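Local structure of alpha-1,3-glucanase (Bacillus circulans, 5ZRU) at residues D376-A390 and A433-F445. The protein hydrolyses alpha-1,3-glucan as a family GH87 alpha-1,3-glucanase, of which this chain is the catalytic part, and probably binds carbohydrate through other parts of the whole protein. Sequence-based numbering, arbitrary orientation.
Sequences DGLAVWTSNVNGAPA and AIRMNTVFPGYHF. With SO4 (sulfate ion), chain D.
Thr-382 and Ser-383 run beside Tyr-443 and Gly-442, where the loops leaving strands 378-381 and 435-437 converge to 4.2 Å between Ser-383 CA and Gly-442 CA. The fold is the right-handed parallel beta-helix of the D2 part of the catalytic unit. The two strands are not neighbours: strand 411-412 lies between them, so the segments meet mainly through side chains and loops.

Arg-435 grips Asp-376, just ahead of strand 378-381, side-on with two nitrogens. Arg-435 NH2 donates to Asp-376 OD2 at 2.8 Å, almost straight and in the guanidinium plane. Arg-435 NE bonds Asp-376 OD1, which also accepts from Ala-408 N. The carboxylate and guanidinium planes are 40° apart. Asp-376 can take part in the calcium site of Asp-352 and Asp-375. Here it stands beside the calcium ion without binding it, and Arg-435 engages both carboxylate oxygens.

Further on, with chi1 at 174°, Trp-381 CG lies opposite the backbone N and the indole reaches Pro-441. Trp-381 NE1 donates to Pro-441 O at 2.9 Å, in the indole plane. Phe-440 turns its ring edge toward the five-membered ring of Trp-381, an edge-to-face pair with planes at 51°.

Tyr-443 buries the most surface here. Its N donates to Thr-382 O, and Tyr-443 O accepts from Thr-382 OG1 at 2.8 Å, from above the carbonyl plane. Ala-390 CB sits over the centre of the phenol face, a CH-pi contact 3.6 Å from the Tyr-443 ring centroid. A water bridges Tyr-443 OH and Asn-384 ND2. Tyr-443 OH donates to Ala-388 O at 2.6 Å, on a lone pair in the carbonyl plane.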
loop_
_atom_site.group_PDB
_atom_site.type_symbol
_atom_site.label_atom_id
_atom_site.label_comp_id
_atom_site.label_asym_id
_atom_site.label_seq_id
_atom_site.Cartn_x
_atom_site.Cartn_y
_atom_site.Cartn_z
ATOM N N ASP A 376 -2.256 1.757 -7.520
ATOM C CA ASP A 376 -0.843 1.378 -7.477
ATOM C C ASP A 376 -0.268 1.597 -6.083
ATOM O O ASP A 376 -0.486 2.646 -5.471
ATOM C CB ASP A 376 -0.036 2.185 -8.492
ATOM C CG ASP A 376 -0.449 1.900 -9.915
ATOM O OD1 ASP A 376 -0.313 0.736 -10.350
ATOM O OD2 ASP A 376 -0.919 2.838 -10.591
ATOM N N GLY A 377 0.469 0.607 -5.588
ATOM C CA GLY A 377 1.057 0.710 -4.261
ATOM C C GLY A 377 2.037 1.864 -4.198
ATOM O O GLY A 377 1.908 2.771 -3.373
ATOM N N LEU A 378 3.011 1.838 -5.101
ATOM C CA LEU A 378 4.000 2.899 -5.250
ATOM C C LEU A 378 4.043 3.280 -6.720
ATOM O O LEU A 378 4.280 2.421 -7.576
ATOM C CB LEU A 378 5.384 2.435 -4.775
ATOM C CG LEU A 378 5.476 1.841 -3.361
ATOM C CD1 LEU A 378 6.879 1.304 -3.123
ATOM C CD2 LEU A 378 5.103 2.876 -2.292
ATOM N N ALA A 379 3.824 4.554 -7.018
ATOM C CA ALA A 379 3.726 4.968 -8.411
ATOM C C ALA A 379 4.481 6.264 -8.652
ATOM O O ALA A 379 4.531 7.138 -7.783
ATOM C CB ALA A 379 2.263 5.161 -8.832
ATOM N N VAL A 380 5.029 6.396 -9.865
ATOM C CA VAL A 380 5.533 7.667 -10.383
ATOM C C VAL A 380 4.661 8.058 -11.573
ATOM O O VAL A 380 4.780 7.482 -12.660
ATOM C CB VAL A 380 7.008 7.592 -10.800
ATOM C CG1 VAL A 380 7.456 8.953 -11.374
ATOM C CG2 VAL A 380 7.863 7.201 -9.630
ATOM N N TRP A 381 3.792 9.038 -11.385
ATOM C CA TRP A 381 3.004 9.590 -12.489
ATOM C C TRP A 381 3.628 10.933 -12.862
ATOM O O TRP A 381 3.443 11.933 -12.164
ATOM C CB TRP A 381 1.537 9.730 -12.092
ATOM C CG TRP A 381 0.696 10.428 -13.135
ATOM C CD1 TRP A 381 0.989 10.585 -14.455
ATOM C CD2 TRP A 381 -0.561 11.074 -12.923
ATOM N NE1 TRP A 381 -0.007 11.291 -15.086
ATOM C CE2 TRP A 381 -0.975 11.602 -14.166
ATOM C CE3 TRP A 381 -1.379 11.254 -11.806
ATOM C CZ2 TRP A 381 -2.168 12.303 -14.321
ATOM C CZ3 TRP A 381 -2.572 11.946 -11.962
ATOM C CH2 TRP A 381 -2.955 12.461 -13.211
ATOM N N THR A 382 4.358 10.963 -13.978
ATOM C CA THR A 382 5.034 12.186 -14.416
ATOM C C THR A 382 4.047 13.082 -15.174
ATOM O O THR A 382 4.136 13.294 -16.386
ATOM C CB THR A 382 6.262 11.847 -15.253
ATOM O OG1 THR A 382 5.905 10.886 -16.247
ATOM C CG2 THR A 382 7.373 11.252 -14.372
ATOM N N SER A 383 3.090 13.618 -14.414
ATOM C CA SER A 383 2.139 14.594 -14.922
ATOM C C SER A 383 2.820 15.945 -15.141
ATOM O O SER A 383 3.915 16.208 -14.636
ATOM C CB SER A 383 0.967 14.749 -13.953
ATOM O OG SER A 383 1.419 15.134 -12.662
ATOM N N ASN A 384 2.151 16.814 -15.910
ATOM C CA ASN A 384 2.746 18.096 -16.288
ATOM C C ASN A 384 1.753 19.250 -16.148
ATOM O O ASN A 384 1.807 20.219 -16.917
ATOM C CB ASN A 384 3.303 18.051 -17.716
ATOM C CG ASN A 384 2.216 17.957 -18.785
ATOM O OD1 ASN A 384 1.098 17.529 -18.524
ATOM N ND2 ASN A 384 2.553 18.367 -20.003
ATOM N N VAL A 385 0.859 19.171 -15.160
ATOM C CA VAL A 385 -0.092 20.250 -14.929
ATOM C C VAL A 385 0.663 21.503 -14.518
ATOM O O VAL A 385 1.618 21.451 -13.731
ATOM C CB VAL A 385 -1.123 19.848 -13.861
ATOM C CG1 VAL A 385 -2.167 20.945 -13.683
ATOM C CG2 VAL A 385 -1.776 18.504 -14.209
ATOM N N ASN A 386 0.256 22.641 -15.078
ATOM C CA ASN A 386 0.859 23.933 -14.751
ATOM C C ASN A 386 2.347 23.974 -15.078
ATOM O O ASN A 386 3.105 24.715 -14.455
ATOM C CB ASN A 386 0.629 24.297 -13.279
ATOM C CG ASN A 386 -0.835 24.426 -12.941
ATOM O OD1 ASN A 386 -1.641 24.830 -13.779
ATOM N ND2 ASN A 386 -1.195 24.074 -11.712
ATOM N N GLY A 387 2.788 23.191 -16.059
ATOM C CA GLY A 387 4.176 23.265 -16.466
ATOM C C GLY A 387 5.153 22.544 -15.565
ATOM O O GLY A 387 6.334 22.907 -15.532
ATOM N N ALA A 388 4.703 21.544 -14.822
ATOM C CA ALA A 388 5.625 20.755 -14.021
ATOM C C ALA A 388 6.647 20.078 -14.932
ATOM O O ALA A 388 6.297 19.643 -16.037
ATOM C CB ALA A 388 4.866 19.700 -13.214
ATOM N N PRO A 389 7.903 19.965 -14.507
ATOM C CA PRO A 389 8.892 19.230 -15.299
ATOM C C PRO A 389 8.662 17.734 -15.183
ATOM O O PRO A 389 7.919 17.256 -14.325
ATOM C CB PRO A 389 10.215 19.632 -14.648
ATOM C CG PRO A 389 9.842 19.752 -13.200
ATOM C CD PRO A 389 8.472 20.412 -13.222
ATOM N N ALA A 390 9.338 16.986 -16.045
ATOM C CA ALA A 390 9.269 15.531 -15.961
ATOM C C ALA A 390 9.941 15.028 -14.688
ATOM O O ALA A 390 11.079 15.401 -14.385
ATOM C CB ALA A 390 9.924 14.901 -17.188
ATOM N N ALA A 433 2.379 -7.272 -10.035
ATOM C CA ALA A 433 3.390 -6.804 -9.095
ATOM C C ALA A 433 4.024 -5.515 -9.592
ATOM O O ALA A 433 4.252 -4.584 -8.811
ATOM C CB ALA A 433 4.471 -7.860 -8.875
ATOM N N ILE A 434 4.292 -5.443 -10.895
ATOM C CA ILE A 434 4.956 -4.315 -11.534
ATOM C C ILE A 434 4.210 -4.000 -12.822
ATOM O O ILE A 434 3.918 -4.911 -13.604
ATOM C CB ILE A 434 6.429 -4.631 -11.864
ATOM C CG1 ILE A 434 7.273 -4.751 -10.599
ATOM C CG2 ILE A 434 7.013 -3.567 -12.797
ATOM C CD1 ILE A 434 8.618 -5.391 -10.868
ATOM N N ARG A 435 3.924 -2.716 -13.060
ATOM C CA ARG A 435 3.365 -2.332 -14.346
ATOM C C ARG A 435 4.001 -1.036 -14.828
ATOM O O ARG A 435 4.462 -0.202 -14.040
ATOM C CB ARG A 435 1.829 -2.199 -14.306
ATOM C CG ARG A 435 1.288 -0.901 -13.706
ATOM C CD ARG A 435 -0.234 -0.869 -13.815
ATOM N NE ARG A 435 -0.799 0.307 -13.154
ATOM C CZ ARG A 435 -1.974 0.841 -13.470
ATOM N NH1 ARG A 435 -2.712 0.307 -14.439
ATOM N NH2 ARG A 435 -2.412 1.916 -12.822
ATOM N N MET A 436 4.056 -0.896 -16.147
ATOM C CA MET A 436 4.364 0.376 -16.783
ATOM C C MET A 436 3.344 0.570 -17.891
ATOM O O MET A 436 2.990 -0.395 -18.571
ATOM C CB MET A 436 5.781 0.395 -17.355
ATOM C CG MET A 436 6.877 0.103 -16.328
ATOM S SD MET A 436 8.527 0.095 -17.074
ATOM C CE MET A 436 8.720 1.803 -17.566
ATOM N N ASN A 437 2.852 1.793 -18.059
ATOM C CA ASN A 437 2.061 2.082 -19.250
ATOM C C ASN A 437 2.274 3.537 -19.637
ATOM O O ASN A 437 2.898 4.310 -18.907
ATOM C CB ASN A 437 0.567 1.730 -19.064
ATOM C CG ASN A 437 -0.177 2.638 -18.081
ATOM O OD1 ASN A 437 0.036 3.843 -18.015
ATOM N ND2 ASN A 437 -1.103 2.037 -17.328
ATOM N N THR A 438 1.756 3.899 -20.814
ATOM C CA THR A 438 1.765 5.280 -21.276
ATOM C C THR A 438 0.340 5.811 -21.425
ATOM O O THR A 438 0.073 6.671 -22.268
ATOM C CB THR A 438 2.549 5.416 -22.586
ATOM O OG1 THR A 438 2.030 4.504 -23.571
ATOM C CG2 THR A 438 4.029 5.090 -22.360
ATOM N N VAL A 439 -0.584 5.329 -20.582
ATOM C CA VAL A 439 -1.992 5.702 -20.731
ATOM C C VAL A 439 -2.345 7.053 -20.117
ATOM O O VAL A 439 -3.413 7.595 -20.420
ATOM C CB VAL A 439 -2.883 4.585 -20.143
ATOM C CG1 VAL A 439 -3.036 4.748 -18.644
ATOM C CG2 VAL A 439 -4.243 4.559 -20.834
ATOM N N PHE A 440 -1.483 7.638 -19.296
ATOM C CA PHE A 440 -1.879 8.818 -18.539
ATOM C C PHE A 440 -1.338 10.097 -19.162
ATOM O O PHE A 440 -0.370 10.067 -19.927
ATOM C CB PHE A 440 -1.395 8.692 -17.088
ATOM C CG PHE A 440 -2.052 7.562 -16.351
ATOM C CD1 PHE A 440 -3.439 7.477 -16.297
ATOM C CD2 PHE A 440 -1.297 6.553 -15.770
ATOM C CE1 PHE A 440 -4.063 6.425 -15.633
ATOM C CE2 PHE A 440 -1.915 5.497 -15.109
ATOM C CZ PHE A 440 -3.298 5.430 -15.042
ATOM N N PRO A 441 -1.964 11.241 -18.858
ATOM C CA PRO A 441 -1.436 12.531 -19.318
ATOM C C PRO A 441 -0.033 12.786 -18.799
ATOM O O PRO A 441 0.404 12.217 -17.794
ATOM C CB PRO A 441 -2.422 13.553 -18.732
ATOM C CG PRO A 441 -3.684 12.796 -18.546
ATOM C CD PRO A 441 -3.276 11.386 -18.196
ATOM N N GLY A 442 0.677 13.656 -19.498
ATOM C CA GLY A 442 1.993 14.085 -19.061
ATOM C C GLY A 442 3.122 13.468 -19.865
ATOM O O GLY A 442 2.956 13.027 -21.002
ATOM N N TYR A 443 4.303 13.442 -19.245
ATOM C CA TYR A 443 5.490 12.906 -19.899
ATOM C C TYR A 443 5.463 11.389 -19.911
ATOM O O TYR A 443 5.036 10.758 -18.938
ATOM C CB TYR A 443 6.758 13.356 -19.181
ATOM C CG TYR A 443 6.859 14.838 -18.996
ATOM C CD1 TYR A 443 7.451 15.639 -19.965
ATOM C CD2 TYR A 443 6.372 15.436 -17.847
ATOM C CE1 TYR A 443 7.555 17.001 -19.786
ATOM C CE2 TYR A 443 6.469 16.786 -17.656
ATOM C CZ TYR A 443 7.057 17.568 -18.627
ATOM O OH TYR A 443 7.145 18.920 -18.417
ATOM N N HIS A 444 5.943 10.805 -21.011
ATOM C CA HIS A 444 6.159 9.362 -21.073
ATOM C C HIS A 444 7.659 9.076 -21.111
ATOM O O HIS A 444 8.401 9.674 -20.321
ATOM C CB HIS A 444 5.371 8.776 -22.248
ATOM C CG HIS A 444 3.891 8.913 -22.065
ATOM N ND1 HIS A 444 3.015 9.163 -23.101
ATOM C CD2 HIS A 444 3.140 8.869 -20.939
ATOM C CE1 HIS A 444 1.786 9.253 -22.619
ATOM N NE2 HIS A 444 1.834 9.073 -21.310
ATOM N N PHE A 445 8.129 8.175 -21.983
ATOM C CA PHE A 445 9.470 7.610 -21.828
ATOM C C PHE A 445 10.440 8.023 -22.928
ATOM O O PHE A 445 11.509 7.417 -23.046
ATOM C CB PHE A 445 9.396 6.077 -21.750
ATOM C CG PHE A 445 8.581 5.577 -20.587
ATOM C CD1 PHE A 445 9.095 5.623 -19.294
ATOM C CD2 PHE A 445 7.296 5.099 -20.779
ATOM C CE1 PHE A 445 8.335 5.192 -18.216
ATOM C CE2 PHE A 445 6.534 4.673 -19.712
ATOM C CZ PHE A 445 7.058 4.720 -18.430
HETATM S S SO4 D . 7.375 11.985 -24.142
HETATM O O1 SO4 D . 6.866 11.728 -25.492
HETATM O O2 SO4 D . 7.880 10.740 -23.592
HETATM O O3 SO4 D . 8.455 12.970 -24.198
HETATM O O4 SO4 D . 6.284 12.494 -23.313
HETATM O O HOH W 1 5.158 20.076 -20.449
#